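Local coordinates for histidine triad protein (Plasmodium falciparum 3D7, PDB 5CS2), which probably hydrolyses diadenosine triphosphate to AMP and ADP, and is bound by the antimalarial natural product cyclomarin A, at residues Leu80-Asn83 with Phe84-Ile88. Numbering follows the deposited sequence.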
ATOM      1  N   LEU A  80      -1.290  -3.512  -7.771  1.00 19.17           N
ATOM      2  CA  LEU A  80      -0.795  -3.230  -9.131  1.00 18.86           C
ATOM      3  C   LEU A  80      -1.530  -2.006  -9.692  1.00 22.11           C
ATOM      4  O   LEU A  80      -0.901  -1.142 -10.301  1.00 21.85           O
ATOM      5  CB  LEU A  80      -0.945  -4.437 -10.050  1.00 18.43           C
ATOM      6  CG  LEU A  80      -0.078  -5.665  -9.722  1.00 23.13           C
ATOM      7  CD1 LEU A  80      -0.370  -6.778 -10.707  1.00 24.46           C
ATOM      8  CD2 LEU A  80       1.431  -5.335  -9.719  1.00 23.60           C
ATOM      9  N   LEU A  81      -2.858  -1.882  -9.416  1.00 19.85           N
ATOM     10  CA  LEU A  81      -3.617  -0.691  -9.832  1.00 18.84           C
ATOM     11  C   LEU A  81      -3.068   0.579  -9.169  1.00 20.83           C
ATOM     12  O   LEU A  81      -2.948   1.615  -9.803  1.00 19.57           O
ATOM     13  CB  LEU A  81      -5.127  -0.881  -9.496  1.00 18.02           C
ATOM     14  CG  LEU A  81      -6.022   0.284  -9.903  1.00 21.53           C
ATOM     15  CD1 LEU A  81      -5.946   0.529 -11.438  1.00 21.59           C
ATOM     16  CD2 LEU A  81      -7.464   0.010  -9.523  1.00 20.88           C
ATOM     17  N   CYS A  82      -2.720   0.500  -7.879  1.00 18.14           N
ATOM     18  CA  CYS A  82      -2.124   1.613  -7.165  1.00 18.11           C
ATOM     19  C   CYS A  82      -0.845   2.090  -7.847  1.00 19.84           C
ATOM     20  O   CYS A  82      -0.692   3.296  -8.072  1.00 19.05           O
ATOM     21  CB  CYS A  82      -1.856   1.258  -5.707  1.00 18.61           C
ATOM     22  SG  CYS A  82      -1.161   2.632  -4.767  1.00 22.31           S
ATOM     23  N   ASN A  83       0.068   1.163  -8.118  1.00 18.34           N
ATOM     24  CA  ASN A  83       1.352   1.502  -8.764  1.00 19.21           C
ATOM     25  C   ASN A  83       1.086   2.143 -10.148  1.00 21.48           C
ATOM     26  O   ASN A  83       1.642   3.207 -10.437  1.00 19.80           O
ATOM     27  CB  ASN A  83       2.217   0.251  -8.884  1.00 20.34           C
ATOM     28  CG  ASN A  83       3.638   0.590  -9.215  1.00 26.72           C
ATOM     29  OD1 ASN A  83       4.019   0.648 -10.384  1.00 26.89           O
ATOM     30  ND2 ASN A  83       4.455   0.752  -8.203  1.00 22.90           N
ATOM     31  N   PHE A  84       0.185   1.532 -10.939  1.00 19.38           N
ATOM     32  CA  PHE A  84      -0.226   2.032 -12.259  1.00 18.63           C
ATOM     33  C   PHE A  84      -0.790   3.448 -12.126  1.00 21.49           C
ATOM     34  O   PHE A  84      -0.440   4.325 -12.922  1.00 20.21           O
ATOM     35  CB  PHE A  84      -1.258   1.095 -12.893  1.00 19.86           C
ATOM     36  CG  PHE A  84      -1.812   1.596 -14.217  1.00 20.37           C
ATOM     37  CD1 PHE A  84      -1.047   1.525 -15.382  1.00 23.06           C
ATOM     38  CD2 PHE A  84      -3.061   2.212 -14.277  1.00 22.98           C
ATOM     39  CE1 PHE A  84      -1.551   1.994 -16.601  1.00 24.14           C
ATOM     40  CE2 PHE A  84      -3.546   2.729 -15.493  1.00 25.89           C
ATOM     41  CZ  PHE A  84      -2.798   2.588 -16.648  1.00 24.07           C
ATOM     42  N   MET A  85      -1.696   3.691 -11.120  1.00 17.35           N
ATOM     43  CA  MET A  85      -2.295   5.012 -10.952  1.00 17.97           C
ATOM     44  C   MET A  85      -1.314   6.073 -10.485  1.00 22.64           C
ATOM     45  O   MET A  85      -1.446   7.216 -10.893  1.00 21.94           O
ATOM     46  CB  MET A  85      -3.537   4.959 -10.046  1.00 18.60           C
ATOM     47  CG  MET A  85      -4.725   4.273 -10.703  1.00 19.65           C
ATOM     48  SD  MET A  85      -5.165   4.913 -12.385  1.00 20.69           S
ATOM     49  CE  MET A  85      -5.255   6.559 -12.110  1.00 18.80           C
ATOM     50  N   CYS A  86      -0.261   5.702  -9.707  1.00 19.29           N
ATOM     51  CA  CYS A  86       0.766   6.677  -9.354  1.00 20.21           C
ATOM     52  C   CYS A  86       1.509   7.099 -10.612  1.00 24.05           C
ATOM     53  O   CYS A  86       1.827   8.275 -10.753  1.00 24.33           O
ATOM     54  CB  CYS A  86       1.721   6.131  -8.306  1.00 21.19           C
ATOM     55  SG  CYS A  86       0.968   6.002  -6.685  1.00 25.16           S
ATOM     56  N   TYR A  87       1.720   6.165 -11.538  1.00 20.51           N
ATOM     57  CA  TYR A  87       2.349   6.490 -12.832  1.00 21.90           C
ATOM     58  C   TYR A  87       1.472   7.476 -13.627  1.00 24.80           C
ATOM     59  O   TYR A  87       1.945   8.543 -14.014  1.00 24.75           O
ATOM     60  CB  TYR A  87       2.609   5.218 -13.634  1.00 23.13           C
ATOM     61  CG  TYR A  87       3.219   5.459 -15.003  1.00 27.54           C
ATOM     62  CD1 TYR A  87       4.567   5.800 -15.141  1.00 29.63           C
ATOM     63  CD2 TYR A  87       2.445   5.377 -16.156  1.00 28.89           C
ATOM     64  CE1 TYR A  87       5.140   5.991 -16.400  1.00 29.49           C
ATOM     65  CE2 TYR A  87       2.999   5.606 -17.418  1.00 29.95           C
ATOM     66  CZ  TYR A  87       4.349   5.893 -17.533  1.00 38.46           C
ATOM     67  OH  TYR A  87       4.904   6.083 -18.775  1.00 41.62           O
ATOM     68  N   ILE A  88       0.170   7.160 -13.786  1.00 20.97           N
ATOM     69  CA  ILE A  88      -0.772   8.033 -14.512  1.00 20.06           C
ATOM     70  C   ILE A  88      -0.875   9.407 -13.882  1.00 23.74           C
ATOM     71  O   ILE A  88      -0.733  10.409 -14.584  1.00 24.28           O
ATOM     72  CB  ILE A  88      -2.173   7.334 -14.593  1.00 20.80           C
ATOM     73  CG1 ILE A  88      -2.123   6.014 -15.416  1.00 20.16           C
ATOM     74  CG2 ILE A  88      -3.246   8.313 -15.123  1.00 19.78           C
ATOM     75  CD1 ILE A  88      -1.582   6.116 -16.934  1.00 25.15           C
TER
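L81 and M85 run alongside each other in the same direction, with CD1 of L81 4.0 Å from CG of M85, and illustrate how positions i and i+4 of an alpha-helix share one face. In L81, chi1 of -179° together with chi2 of 60° carries CD1 toward F84 and M85. That same CD1 also approaches the F84 ring obliquely, 4.4 Å from CD2 of F84. M85 keeps CG beside its own backbone nitrogen (chi1 -71°), which lays CG against both O and CD1 of L81. C82 and C86, again four residues apart, bring their SG atoms to 4.4 Å from each other. Beneath these apolar contacts runs the regular i to i+4 bonding: F84 N donates to L80 O, M85 N to L81 O, C86 N to C82 O and Y87 N to N83 O, at 2.8 to 3.2 Å. Residues 80-88 belong to helix 72-93 of the HIT fold, which packs against the antiparallel sheet: L81, C82 and M85 touch L58, and C82, M85 and C86 touch I119 on strand 116-122, the strand that carries the predicted nucleophile H116. Around the F84 ring, the aliphatic CG1 of I88 covers one face, 3.5 Å above its plane and away from its centre, and F199 meets the ring edge-to-face (T-shaped). The buried amide of N83 is held at both ends, OD1 by NZ of K4 and ND2 by the backbone oxygen of Y67 of the second subunit.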